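Local coordinates for protein glycerol-3-phosphate dehydrogenase [NAD(+)] (Dunaliella salina, PDB 6IUY) that probably interconverts dihydroxyacetone phosphate and sn-glycerol 3-phosphate using NAD, and carries a fused phosphatase domain that allows direct conversion to glycerol, at residues W242-R245 with E249-A252; A351-M356 with G564-D569; R306-Y311 with E317-L322; W580-P585 with V608-P613. All coordinates share one frame; numbering follows the deposited sequence.

Interaction 1: W242-R245 with E249-A252; sequences WFVR and ELMA
Trp-242 lays one indole face against Leu-250 and turns its NE1 edge to Glu-249, packing well on the apolar side while the nearby carboxylate does not satisfy NE1. From CB the side chain runs with CG anti to the backbone N (chi1 -177°), a turn that carries the ring off the strand toward the helix. Along the six-membered ring, CZ3 and CH2 each come within 3.7 Å of Leu-250 CD2, a methyl that stands over the face in a CH-pi contact, 3.9 Å from the ring centroid. CZ2 also passes Glu-249 O at 4.1 Å. Val-244 CG1 lies over the same face, toward its rim. On the five-membered ring NE1 is buried without a hydrogen-bond partner: Glu-249 OE1 is near its plane but 3.8 Å away. The extended Glu-249 instead lays its carboxylate against Val-244, with OE2 3.6 Å from Val-244 CB, and OE2 accepts a weak though nearly straight bond from Arg-245 N (3.4 Å, 166°). An alanine at Trp-242 is likely to open a gap under Leu-250 CD2 and deprive that methyl of its aromatic floor. Strand 242-244 is the edge of the six-stranded parallel sheet of the haloacid dehalogenase-like domain, paired with strand 223-227; Trp-32 meets the indole edge-to-face, while helix 114-123 packs on Leu-250 through Leu-117.

Interaction 2: A351-M356 with G564-D569; sequences APHQFM and GVLTSD. With NAD (nicotinamide-adenine-dinucleotide), chain C.
His-353 and Gln-354 touch Leu-566 at the cleft of the NAD pocket, where the loop after strand 346-349 of the Rossmann-type nucleotide-binding domain faces helix 564-577 of the C-terminal helical domain. The junction is small and carries no direct hydrogen bond. The His-353 imidazole presents its edge: CE1 comes to 3.7 Å from Leu-566 CB, which lies near the ring plane. What fixes the ring's rotation lies just beyond the two segments, since ND1 bonds Gln-563 OE1 and NE2 bonds Glu-570 OE2, Gln-563 standing just before helix 564-577 and Glu-570 on it. Gln-354 crosses Leu-566 at about a right angle, and the carboxamide carbon, OE1 and NE2 all sit close to the methyl CD1, OE1 at 3.8 Å; its polar bond, however, is made to Gln-563 NE2. The CG of Gln-354 is tucked between the backbone N and the carbonyl carbon (chi1 60°), and this brings the methylene over the centre of one Phe-355 face, 3.7 Å above the plane. Against the opposite face lies the adenine of NAD, so the phenyl ring is sandwiched between cofactor and glutamine. An alanine in place of Phe-355 would probably deprive the adenine of this aromatic surface and leave it freer to shift. NAD C6A stands 3.2 Å above the middle of the Phe-355 ring, and the 3.1 Å modelled between Phe-355 CE1 and the amino nitrogen N6A is so short that its exact value is doubtful.

Interaction 3: R306-Y311 with E317-L322; sequences RNLIEY and ENPIYL. With NAD (nicotinamide-adenine-dinucleotide), chain C.
Leu-308 and Tyr-311, one turn apart on helix 307-315, grip the loop that follows it in different ways. The inner, tightly packed part belongs to the buried Leu-308, which puts CD1 against Ile-320 CD1 at 3.7 Å and against Pro-319 CD, with Asn-318 beside it. Tyr-311 works on the more open side, where its neighbours are partly exposed. There Pro-319 CG stands over the ring face in a CH-pi contact, 3.8 Å from the Tyr-311 centroid, and the Tyr-311 hydroxyl donates to Glu-317 OE1 (2.9 Å), reaching it from above the carboxylate plane; the other oxygen, OE2, accepts from Gly-324 N. Asn-318 braces the loop: OD1 takes Ile-320 N in the carbonyl plane, on a lone pair, and Tyr-321 N from above that plane, each at 3.3 Å. This Asx motif, with the Asx turn at Ile-320, precedes Tyr-321, whose ring face lies against the adenosine ribose with CE1 3.4 Å from NAD C5B and whose hydroxyl is bonded to Glu-301. The helix and its exit loop form part of the beta-alpha-beta crossover joining the parallel strands 293-297 and 331-334 of the Rossmann-type NAD-binding domain.

Interaction 4: W580-P585 with V608-P613; sequences WELEFP and VACSMP
Leu-582 and Pro-585 meet Cys-610 in a small apolar surface contact, made where the turn between helices 564-577 and 585-594 comes up against the chain leaving helix 606-609. Cys-610 is the hub. Its CB sits 3.8 Å from Pro-585 CA, and the two segments approach to 5.2 Å between the CA atoms of these residues. With chi1 at 61° the sulfur is flanked by the N and C of its own backbone, an orientation that sets SG against Pro-585 CB at 3.9 Å and also within 4.1 Å of Leu-582 CD2. That leucine methyl is shared: it lies 4.1 Å from Cys-610 O as well, and approaches Ser-611 CB loosely. No hydrogen bond spans the two segments. In the C-terminal helical domain of the dehydrogenase, Pro-585 opens helix 585-594, with Phe-584 at the N-cap position just before it. The farther side of the turn faces helix 481-502, where Glu-583 makes a salt bridge with Lys-497 and the Phe-584 ring receives the same lysine in a cation-pi contact. Polar ties for the tail are supplied from helix 585-594, whose Arg-592 NH2 bonds both Ala-609 O and Met-612 O.

How the interactions relate
Interactions 1 to 3 are partly buried, and interaction 4 lies at the surface. Interactions 2 and 3 both touch NAD, about 8 Å apart at their nearest atoms: interaction 2 is a junction between domains that offers an aromatic face to the adenine, whereas interaction 3 is local to one crossover and offers a tyrosine face to the ribose. Interaction 1, in the phosphatase half and about 49 Å from interaction 2 between centres, joins an edge strand to the helix after it by combining buried apolar packing with one weak bond. Interaction 4 has no hydrogen bond between its segments; it shares the C-terminal helical domain with interaction 2, whose helix 564-577 leads into its turn.

Interaction 1: W242-R245 with E249-A252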
# COMPACT_ATOMS: atom_id res chain seq x y z
N TRP A 242 -24.67 1.43 -44.26
CA TRP A 242 -25.81 2.10 -43.67
C TRP A 242 -25.90 3.49 -44.30
O TRP A 242 -24.93 4.24 -44.28
CB TRP A 242 -25.66 2.17 -42.14
CG TRP A 242 -26.79 2.77 -41.38
CD1 TRP A 242 -27.98 3.22 -41.89
CD2 TRP A 242 -26.86 2.99 -39.96
NE1 TRP A 242 -28.77 3.71 -40.88
CE2 TRP A 242 -28.11 3.58 -39.69
CE3 TRP A 242 -25.98 2.75 -38.90
CZ2 TRP A 242 -28.50 3.93 -38.39
CZ3 TRP A 242 -26.37 3.10 -37.63
CH2 TRP A 242 -27.62 3.68 -37.38
N PHE A 243 -27.05 3.82 -44.88
CA PHE A 243 -27.23 5.12 -45.51
C PHE A 243 -28.18 5.97 -44.69
O PHE A 243 -29.28 5.52 -44.35
CB PHE A 243 -27.76 4.98 -46.95
CG PHE A 243 -28.12 6.28 -47.59
CD1 PHE A 243 -27.14 7.15 -48.04
CD2 PHE A 243 -29.45 6.66 -47.73
CE1 PHE A 243 -27.46 8.36 -48.61
CE2 PHE A 243 -29.78 7.87 -48.31
CZ PHE A 243 -28.79 8.72 -48.75
N VAL A 244 -27.77 7.19 -44.36
CA VAL A 244 -28.60 8.06 -43.55
C VAL A 244 -28.68 9.46 -44.15
O VAL A 244 -27.78 9.90 -44.85
CB VAL A 244 -28.08 8.16 -42.09
CG1 VAL A 244 -27.14 7.00 -41.77
CG2 VAL A 244 -27.39 9.49 -41.84
N ARG A 245 -29.79 10.14 -43.85
CA ARG A 245 -30.04 11.48 -44.39
C ARG A 245 -29.95 12.53 -43.29
O ARG A 245 -29.56 13.67 -43.53
CB ARG A 245 -31.41 11.53 -45.07
CG ARG A 245 -31.46 10.81 -46.41
CD ARG A 245 -32.78 11.04 -47.12
NE ARG A 245 -32.73 10.60 -48.52
CZ ARG A 245 -32.98 9.36 -48.93
NH1 ARG A 245 -33.29 8.41 -48.04
NH2 ARG A 245 -32.91 9.05 -50.22
N GLU A 249 -30.76 10.31 -37.08
CA GLU A 249 -30.92 8.90 -37.39
C GLU A 249 -29.83 8.09 -36.69
O GLU A 249 -30.08 7.01 -36.16
CB GLU A 249 -30.87 8.68 -38.91
CG GLU A 249 -31.35 7.33 -39.42
CD GLU A 249 -31.54 7.34 -40.94
OE1 GLU A 249 -31.56 6.24 -41.56
OE2 GLU A 249 -31.67 8.45 -41.51
N LEU A 250 -28.62 8.64 -36.67
CA LEU A 250 -27.50 8.01 -35.98
C LEU A 250 -27.62 8.17 -34.47
O LEU A 250 -27.43 7.22 -33.72
CB LEU A 250 -26.17 8.59 -36.46
CG LEU A 250 -25.68 8.14 -37.83
CD1 LEU A 250 -24.46 8.96 -38.24
CD2 LEU A 250 -25.38 6.65 -37.80
N MET A 251 -27.93 9.39 -34.05
CA MET A 251 -28.13 9.72 -32.64
C MET A 251 -29.09 8.77 -31.94
O MET A 251 -28.79 8.24 -30.86
CB MET A 251 -28.65 11.15 -32.53
CG MET A 251 -27.57 12.18 -32.26
SD MET A 251 -27.45 12.55 -30.50
CE MET A 251 -27.34 14.33 -30.51
N ALA A 252 -30.23 8.53 -32.57
CA ALA A 252 -31.30 7.74 -31.97
C ALA A 252 -31.02 6.24 -32.00
O ALA A 252 -31.83 5.45 -31.52
CB ALA A 252 -32.62 8.04 -32.66

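Interaction 2: A351-M356 with G564-D569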
# COMPACT_ATOMS: atom_id res chain seq x y z
N ALA A 351 -26.18 -6.24 -2.54
CA ALA A 351 -27.02 -6.83 -1.51
C ALA A 351 -26.12 -7.58 -0.55
O ALA A 351 -25.07 -8.03 -0.99
CB ALA A 351 -28.06 -7.78 -2.13
N PRO A 352 -26.51 -7.71 0.73
CA PRO A 352 -25.69 -8.47 1.69
C PRO A 352 -25.31 -9.81 1.09
O PRO A 352 -26.17 -10.48 0.51
CB PRO A 352 -26.61 -8.64 2.90
CG PRO A 352 -27.50 -7.46 2.84
CD PRO A 352 -27.75 -7.22 1.35
N HIS A 353 -24.04 -10.21 1.22
CA HIS A 353 -23.55 -11.26 0.34
C HIS A 353 -24.14 -12.66 0.55
O HIS A 353 -24.06 -13.49 -0.34
CB HIS A 353 -22.04 -11.34 0.43
CG HIS A 353 -21.54 -12.06 1.64
ND1 HIS A 353 -21.33 -11.41 2.84
CD2 HIS A 353 -21.19 -13.35 1.84
CE1 HIS A 353 -20.86 -12.28 3.72
NE2 HIS A 353 -20.79 -13.47 3.14
N GLN A 354 -24.76 -12.92 1.69
CA GLN A 354 -25.33 -14.26 1.89
C GLN A 354 -26.53 -14.52 0.97
O GLN A 354 -26.93 -15.67 0.79
CB GLN A 354 -25.76 -14.46 3.33
CG GLN A 354 -26.78 -13.48 3.78
CD GLN A 354 -26.17 -12.29 4.49
OE1 GLN A 354 -25.24 -11.67 3.98
NE2 GLN A 354 -26.70 -11.97 5.67
N PHE A 355 -27.07 -13.46 0.39
CA PHE A 355 -28.28 -13.55 -0.43
C PHE A 355 -27.94 -13.65 -1.91
O PHE A 355 -28.82 -13.93 -2.74
CB PHE A 355 -29.18 -12.33 -0.19
CG PHE A 355 -29.64 -12.20 1.22
CD1 PHE A 355 -30.21 -13.29 1.87
CD2 PHE A 355 -29.45 -11.03 1.91
CE1 PHE A 355 -30.60 -13.20 3.18
CE2 PHE A 355 -29.84 -10.93 3.23
CZ PHE A 355 -30.42 -12.01 3.87
N MET A 356 -26.67 -13.43 -2.24
CA MET A 356 -26.30 -13.17 -3.63
C MET A 356 -26.40 -14.40 -4.49
O MET A 356 -26.79 -14.31 -5.65
CB MET A 356 -24.89 -12.60 -3.73
CG MET A 356 -24.89 -11.09 -3.70
SD MET A 356 -25.70 -10.41 -5.16
CE MET A 356 -25.99 -8.78 -4.58
N GLY A 564 -18.65 -9.39 8.48
CA GLY A 564 -17.33 -9.91 8.88
C GLY A 564 -17.24 -11.31 9.49
O GLY A 564 -16.26 -12.06 9.27
N VAL A 565 -18.24 -11.70 10.25
CA VAL A 565 -18.21 -13.02 10.87
C VAL A 565 -18.53 -14.10 9.85
O VAL A 565 -17.90 -15.17 9.84
CB VAL A 565 -19.17 -13.10 12.07
CG1 VAL A 565 -19.35 -14.54 12.51
CG2 VAL A 565 -18.64 -12.23 13.19
N LEU A 566 -19.51 -13.83 8.98
CA LEU A 566 -19.76 -14.70 7.82
C LEU A 566 -18.48 -14.83 6.98
O LEU A 566 -18.12 -15.92 6.53
CB LEU A 566 -20.90 -14.15 6.96
CG LEU A 566 -22.31 -14.19 7.56
CD1 LEU A 566 -23.28 -13.42 6.67
CD2 LEU A 566 -22.77 -15.61 7.73
N THR A 567 -17.79 -13.71 6.77
CA THR A 567 -16.57 -13.77 5.96
C THR A 567 -15.48 -14.53 6.71
O THR A 567 -14.71 -15.26 6.11
CB THR A 567 -16.08 -12.36 5.58
OG1 THR A 567 -17.17 -11.60 5.03
CG2 THR A 567 -14.93 -12.41 4.58
N SER A 568 -15.41 -14.36 8.03
CA SER A 568 -14.44 -15.11 8.83
C SER A 568 -14.63 -16.61 8.64
O SER A 568 -13.66 -17.35 8.41
CB SER A 568 -14.58 -14.76 10.33
OG SER A 568 -13.56 -15.38 11.10
N ASP A 569 -15.88 -17.07 8.73
CA ASP A 569 -16.18 -18.49 8.57
C ASP A 569 -15.89 -18.95 7.15
O ASP A 569 -15.33 -20.02 6.95
CB ASP A 569 -17.65 -18.81 8.92
CG ASP A 569 -17.97 -18.62 10.40
OD1 ASP A 569 -17.02 -18.50 11.22
OD2 ASP A 569 -19.16 -18.61 10.76
PA NAD C . -27.65 -3.66 4.64
O1A NAD C . -28.20 -2.31 4.90
O2A NAD C . -26.50 -4.06 5.55
O5B NAD C . -28.81 -4.79 4.83
C5B NAD C . -30.19 -4.44 4.68
C4B NAD C . -30.79 -5.17 3.45
O4B NAD C . -30.83 -6.45 3.67
C3B NAD C . -32.26 -4.76 3.28
O3B NAD C . -32.44 -3.88 2.27
C2B NAD C . -32.99 -6.08 2.98
O2B NAD C . -33.90 -5.86 1.82
C1B NAD C . -32.04 -6.91 2.72
N9A NAD C . -32.46 -8.21 3.03
C8A NAD C . -32.86 -8.71 4.22
N7A NAD C . -33.17 -10.02 4.02
C5A NAD C . -32.98 -10.32 2.71
C6A NAD C . -33.16 -11.48 1.98
N6A NAD C . -33.63 -12.73 2.46
N1A NAD C . -32.87 -11.49 0.67
C2A NAD C . -32.41 -10.36 0.07
N3A NAD C . -32.25 -9.22 0.78
C4A NAD C . -32.53 -9.21 2.10
O3 NAD C . -27.16 -3.69 3.11
PN NAD C . -26.07 -2.74 2.42
O1N NAD C . -25.64 -1.63 3.36
O2N NAD C . -26.61 -2.14 1.14
O5D NAD C . -24.79 -3.63 2.16
C5D NAD C . -24.80 -4.65 1.18
C4D NAD C . -23.34 -4.85 0.72
O4D NAD C . -22.72 -3.69 0.63
C3D NAD C . -22.61 -5.64 1.79
O3D NAD C . -21.91 -6.63 1.19
C2D NAD C . -21.65 -4.62 2.46
O2D NAD C . -20.50 -5.39 3.01
C1D NAD C . -21.35 -3.81 1.49
N1N NAD C . -20.96 -2.47 1.89
C2N NAD C . -21.63 -1.77 2.88
C3N NAD C . -21.23 -0.49 3.23
C7N NAD C . -21.99 0.25 4.35
O7N NAD C . -21.51 1.24 4.88
N7N NAD C . -23.28 -0.25 4.75
C4N NAD C . -20.16 0.12 2.60
C5N NAD C . -19.50 -0.56 1.59
C6N NAD C . -19.92 -1.85 1.25

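Interaction 3: R306-Y311 with E317-L322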
# COMPACT_ATOMS: atom_id res chain seq x y z
N ARG A 306 -45.64 -4.39 1.18
CA ARG A 306 -45.68 -3.53 0.01
C ARG A 306 -45.55 -2.07 0.35
O ARG A 306 -45.24 -1.24 -0.50
CB ARG A 306 -47.00 -3.76 -0.75
CG ARG A 306 -47.14 -2.94 -2.01
CD ARG A 306 -46.82 -3.79 -3.23
NE ARG A 306 -45.90 -3.13 -4.18
CZ ARG A 306 -44.80 -3.71 -4.65
NH1 ARG A 306 -44.49 -4.94 -4.26
NH2 ARG A 306 -44.01 -3.07 -5.52
N ASN A 307 -45.83 -1.74 1.59
CA ASN A 307 -45.84 -0.35 2.01
C ASN A 307 -44.46 0.33 1.90
O ASN A 307 -44.36 1.54 1.68
CB ASN A 307 -46.37 -0.28 3.44
CG ASN A 307 -47.80 -0.82 3.54
OD1 ASN A 307 -48.75 -0.08 3.34
ND2 ASN A 307 -47.94 -2.12 3.86
N LEU A 308 -43.41 -0.45 2.03
CA LEU A 308 -42.04 0.08 1.93
C LEU A 308 -41.77 0.64 0.56
O LEU A 308 -41.31 1.78 0.41
CB LEU A 308 -41.02 -1.01 2.24
CG LEU A 308 -39.54 -0.63 2.22
CD1 LEU A 308 -39.30 0.60 3.08
CD2 LEU A 308 -38.72 -1.81 2.72
N ILE A 309 -42.04 -0.21 -0.44
CA ILE A 309 -41.84 0.12 -1.85
C ILE A 309 -42.62 1.38 -2.18
O ILE A 309 -42.07 2.31 -2.77
CB ILE A 309 -42.28 -1.06 -2.74
CG1 ILE A 309 -41.26 -2.20 -2.65
CG2 ILE A 309 -42.46 -0.62 -4.18
CD1 ILE A 309 -41.33 -3.01 -1.35
N GLU A 310 -43.88 1.44 -1.73
CA GLU A 310 -44.75 2.58 -2.01
C GLU A 310 -44.28 3.85 -1.31
O GLU A 310 -44.46 4.96 -1.81
CB GLU A 310 -46.19 2.26 -1.58
CG GLU A 310 -46.77 1.00 -2.28
CD GLU A 310 -48.16 0.59 -1.78
OE1 GLU A 310 -48.75 1.31 -0.95
OE2 GLU A 310 -48.68 -0.46 -2.21
N TYR A 311 -43.65 3.68 -0.15
CA TYR A 311 -43.14 4.84 0.57
C TYR A 311 -41.94 5.38 -0.23
O TYR A 311 -41.81 6.59 -0.45
CB TYR A 311 -42.76 4.47 2.01
CG TYR A 311 -42.25 5.64 2.84
CD1 TYR A 311 -43.07 6.30 3.76
CD2 TYR A 311 -40.95 6.09 2.68
CE1 TYR A 311 -42.60 7.36 4.51
CE2 TYR A 311 -40.47 7.15 3.42
CZ TYR A 311 -41.29 7.79 4.33
OH TYR A 311 -40.78 8.84 5.05
N GLU A 317 -37.31 8.01 -0.32
CA GLU A 317 -36.54 7.80 0.90
C GLU A 317 -36.74 6.36 1.31
O GLU A 317 -37.86 5.83 1.25
CB GLU A 317 -36.99 8.76 2.02
CG GLU A 317 -36.19 8.60 3.30
CD GLU A 317 -36.92 9.05 4.54
OE1 GLU A 317 -38.06 9.56 4.43
OE2 GLU A 317 -36.36 8.88 5.65
N ASN A 318 -35.66 5.68 1.64
CA ASN A 318 -35.78 4.41 2.32
C ASN A 318 -35.74 4.72 3.81
O ASN A 318 -34.67 5.02 4.35
CB ASN A 318 -34.67 3.46 1.91
CG ASN A 318 -34.92 2.05 2.37
OD1 ASN A 318 -35.49 1.83 3.44
ND2 ASN A 318 -34.50 1.10 1.56
N PRO A 319 -36.90 4.71 4.49
CA PRO A 319 -36.92 5.24 5.85
C PRO A 319 -36.43 4.23 6.86
O PRO A 319 -36.27 4.56 8.02
CB PRO A 319 -38.39 5.58 6.06
CG PRO A 319 -39.11 4.50 5.25
CD PRO A 319 -38.20 4.13 4.10
N ILE A 320 -36.14 3.03 6.41
CA ILE A 320 -35.68 1.97 7.30
C ILE A 320 -34.16 1.82 7.28
O ILE A 320 -33.54 1.61 8.32
CB ILE A 320 -36.27 0.62 6.93
CG1 ILE A 320 -37.80 0.67 6.96
CG2 ILE A 320 -35.77 -0.44 7.86
CD1 ILE A 320 -38.44 -0.62 6.47
N TYR A 321 -33.58 1.91 6.09
CA TYR A 321 -32.17 1.59 5.90
C TYR A 321 -31.34 2.82 5.58
O TYR A 321 -30.14 2.76 5.67
CB TYR A 321 -32.01 0.53 4.81
CG TYR A 321 -32.64 -0.77 5.22
CD1 TYR A 321 -31.98 -1.63 6.07
CD2 TYR A 321 -33.92 -1.11 4.80
CE1 TYR A 321 -32.57 -2.83 6.48
CE2 TYR A 321 -34.52 -2.29 5.19
CZ TYR A 321 -33.85 -3.15 6.04
OH TYR A 321 -34.44 -4.34 6.42
N LEU A 322 -31.99 3.92 5.20
CA LEU A 322 -31.28 5.18 4.98
C LEU A 322 -32.17 6.36 5.28
O LEU A 322 -32.40 7.19 4.42
CB LEU A 322 -30.73 5.27 3.55
CG LEU A 322 -29.55 6.24 3.38
CD1 LEU A 322 -28.28 5.73 4.03
CD2 LEU A 322 -29.28 6.54 1.93
PA NAD C . -27.65 -3.66 4.64
O1A NAD C . -28.20 -2.31 4.90
O2A NAD C . -26.50 -4.06 5.55
O5B NAD C . -28.81 -4.79 4.83
C5B NAD C . -30.19 -4.44 4.68
C4B NAD C . -30.79 -5.17 3.45
O4B NAD C . -30.83 -6.45 3.67
C3B NAD C . -32.26 -4.76 3.28
O3B NAD C . -32.44 -3.88 2.27
C2B NAD C . -32.99 -6.08 2.98
O2B NAD C . -33.90 -5.86 1.82
C1B NAD C . -32.04 -6.91 2.72
N9A NAD C . -32.46 -8.21 3.03
C8A NAD C . -32.86 -8.71 4.22
N7A NAD C . -33.17 -10.02 4.02
C5A NAD C . -32.98 -10.32 2.71
C6A NAD C . -33.16 -11.48 1.98
N6A NAD C . -33.63 -12.73 2.46
N1A NAD C . -32.87 -11.49 0.67
C2A NAD C . -32.41 -10.36 0.07
N3A NAD C . -32.25 -9.22 0.78
C4A NAD C . -32.53 -9.21 2.10
O3 NAD C . -27.16 -3.69 3.11
PN NAD C . -26.07 -2.74 2.42
O1N NAD C . -25.64 -1.63 3.36
O2N NAD C . -26.61 -2.14 1.14
O5D NAD C . -24.79 -3.63 2.16
C5D NAD C . -24.80 -4.65 1.18
C4D NAD C . -23.34 -4.85 0.72
O4D NAD C . -22.72 -3.69 0.63
C3D NAD C . -22.61 -5.64 1.79
O3D NAD C . -21.91 -6.63 1.19
C2D NAD C . -21.65 -4.62 2.46
O2D NAD C . -20.50 -5.39 3.01
C1D NAD C . -21.35 -3.81 1.49
N1N NAD C . -20.96 -2.47 1.89
C2N NAD C . -21.63 -1.77 2.88
C3N NAD C . -21.23 -0.49 3.23
C7N NAD C . -21.99 0.25 4.35
O7N NAD C . -21.51 1.24 4.88
N7N NAD C . -23.28 -0.25 4.75
C4N NAD C . -20.16 0.12 2.60
C5N NAD C . -19.50 -0.56 1.59
C6N NAD C . -19.92 -1.85 1.25

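Interaction 4: W580-P585 with V608-P613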
# COMPACT_ATOMS: atom_id res chain seq x y z
N TRP A 580 -4.23 -24.35 5.69
CA TRP A 580 -3.52 -23.09 5.84
C TRP A 580 -3.80 -22.40 7.18
O TRP A 580 -3.50 -21.22 7.32
CB TRP A 580 -3.87 -22.12 4.72
CG TRP A 580 -3.48 -22.52 3.34
CD1 TRP A 580 -2.59 -23.49 2.97
CD2 TRP A 580 -3.98 -21.96 2.11
NE1 TRP A 580 -2.50 -23.56 1.60
CE2 TRP A 580 -3.34 -22.63 1.05
CE3 TRP A 580 -4.90 -20.95 1.82
CZ2 TRP A 580 -3.60 -22.33 -0.29
CZ3 TRP A 580 -5.16 -20.64 0.48
CH2 TRP A 580 -4.51 -21.33 -0.56
N GLU A 581 -4.35 -23.12 8.15
CA GLU A 581 -4.66 -22.47 9.43
C GLU A 581 -3.49 -21.70 10.03
O GLU A 581 -3.69 -20.62 10.59
CB GLU A 581 -5.16 -23.49 10.45
CG GLU A 581 -6.62 -23.86 10.28
CD GLU A 581 -6.81 -25.36 10.21
OE1 GLU A 581 -5.87 -26.05 9.74
OE2 GLU A 581 -7.88 -25.86 10.63
N LEU A 582 -2.27 -22.23 9.92
CA LEU A 582 -1.12 -21.54 10.51
C LEU A 582 -0.47 -20.54 9.55
O LEU A 582 0.32 -19.70 9.97
CB LEU A 582 -0.07 -22.54 11.00
CG LEU A 582 -0.62 -23.64 11.90
CD1 LEU A 582 0.50 -24.29 12.71
CD2 LEU A 582 -1.70 -23.09 12.80
N GLU A 583 -0.80 -20.62 8.27
CA GLU A 583 -0.29 -19.62 7.34
C GLU A 583 -0.90 -18.26 7.62
O GLU A 583 -0.36 -17.24 7.23
CB GLU A 583 -0.56 -20.02 5.90
CG GLU A 583 0.15 -21.30 5.47
CD GLU A 583 1.65 -21.18 5.57
OE1 GLU A 583 2.21 -20.20 5.03
OE2 GLU A 583 2.27 -22.07 6.20
N PHE A 584 -2.05 -18.25 8.28
CA PHE A 584 -2.76 -17.00 8.50
C PHE A 584 -3.18 -16.96 9.95
O PHE A 584 -4.35 -17.19 10.28
CB PHE A 584 -3.97 -16.88 7.55
CG PHE A 584 -3.60 -16.89 6.07
CD1 PHE A 584 -3.56 -18.08 5.35
CD2 PHE A 584 -3.31 -15.70 5.41
CE1 PHE A 584 -3.22 -18.09 3.99
CE2 PHE A 584 -2.97 -15.71 4.05
CZ PHE A 584 -2.93 -16.90 3.35
N PRO A 585 -2.22 -16.71 10.83
CA PRO A 585 -2.50 -16.81 12.27
C PRO A 585 -3.57 -15.83 12.74
O PRO A 585 -4.38 -16.23 13.55
CB PRO A 585 -1.14 -16.52 12.92
CG PRO A 585 -0.37 -15.76 11.88
CD PRO A 585 -0.82 -16.33 10.56
N VAL A 608 0.59 -17.21 18.56
CA VAL A 608 0.49 -18.30 19.53
C VAL A 608 -0.92 -18.87 19.61
O VAL A 608 -1.10 -20.08 19.74
CB VAL A 608 0.90 -17.83 20.93
CG1 VAL A 608 0.59 -18.90 21.96
CG2 VAL A 608 2.38 -17.45 20.95
N ALA A 609 -1.92 -17.99 19.55
CA ALA A 609 -3.31 -18.39 19.69
C ALA A 609 -3.81 -19.24 18.52
O ALA A 609 -4.82 -19.95 18.63
CB ALA A 609 -4.18 -17.16 19.85
N CYS A 610 -3.12 -19.18 17.38
CA CYS A 610 -3.58 -19.94 16.23
C CYS A 610 -3.39 -21.44 16.45
O CYS A 610 -4.16 -22.25 15.93
CB CYS A 610 -2.85 -19.50 14.97
SG CYS A 610 -1.07 -19.74 15.05
N SER A 611 -2.37 -21.81 17.23
CA SER A 611 -2.07 -23.23 17.46
C SER A 611 -2.36 -23.69 18.89
O SER A 611 -2.41 -24.88 19.14
CB SER A 611 -0.60 -23.53 17.10
OG SER A 611 0.30 -22.65 17.76
N MET A 612 -2.56 -22.75 19.82
CA MET A 612 -2.78 -23.13 21.21
C MET A 612 -3.96 -24.08 21.36
O MET A 612 -4.87 -24.08 20.54
CB MET A 612 -3.00 -21.88 22.08
CG MET A 612 -4.07 -20.93 21.57
SD MET A 612 -4.61 -19.79 22.86
CE MET A 612 -5.74 -20.83 23.80
N PRO A 613 -3.94 -24.93 22.40
CA PRO A 613 -5.06 -25.87 22.57
C PRO A 613 -6.32 -25.11 22.95
O PRO A 613 -6.22 -24.13 23.67
CB PRO A 613 -4.59 -26.79 23.71
CG PRO A 613 -3.09 -26.59 23.78
CD PRO A 613 -2.88 -25.15 23.40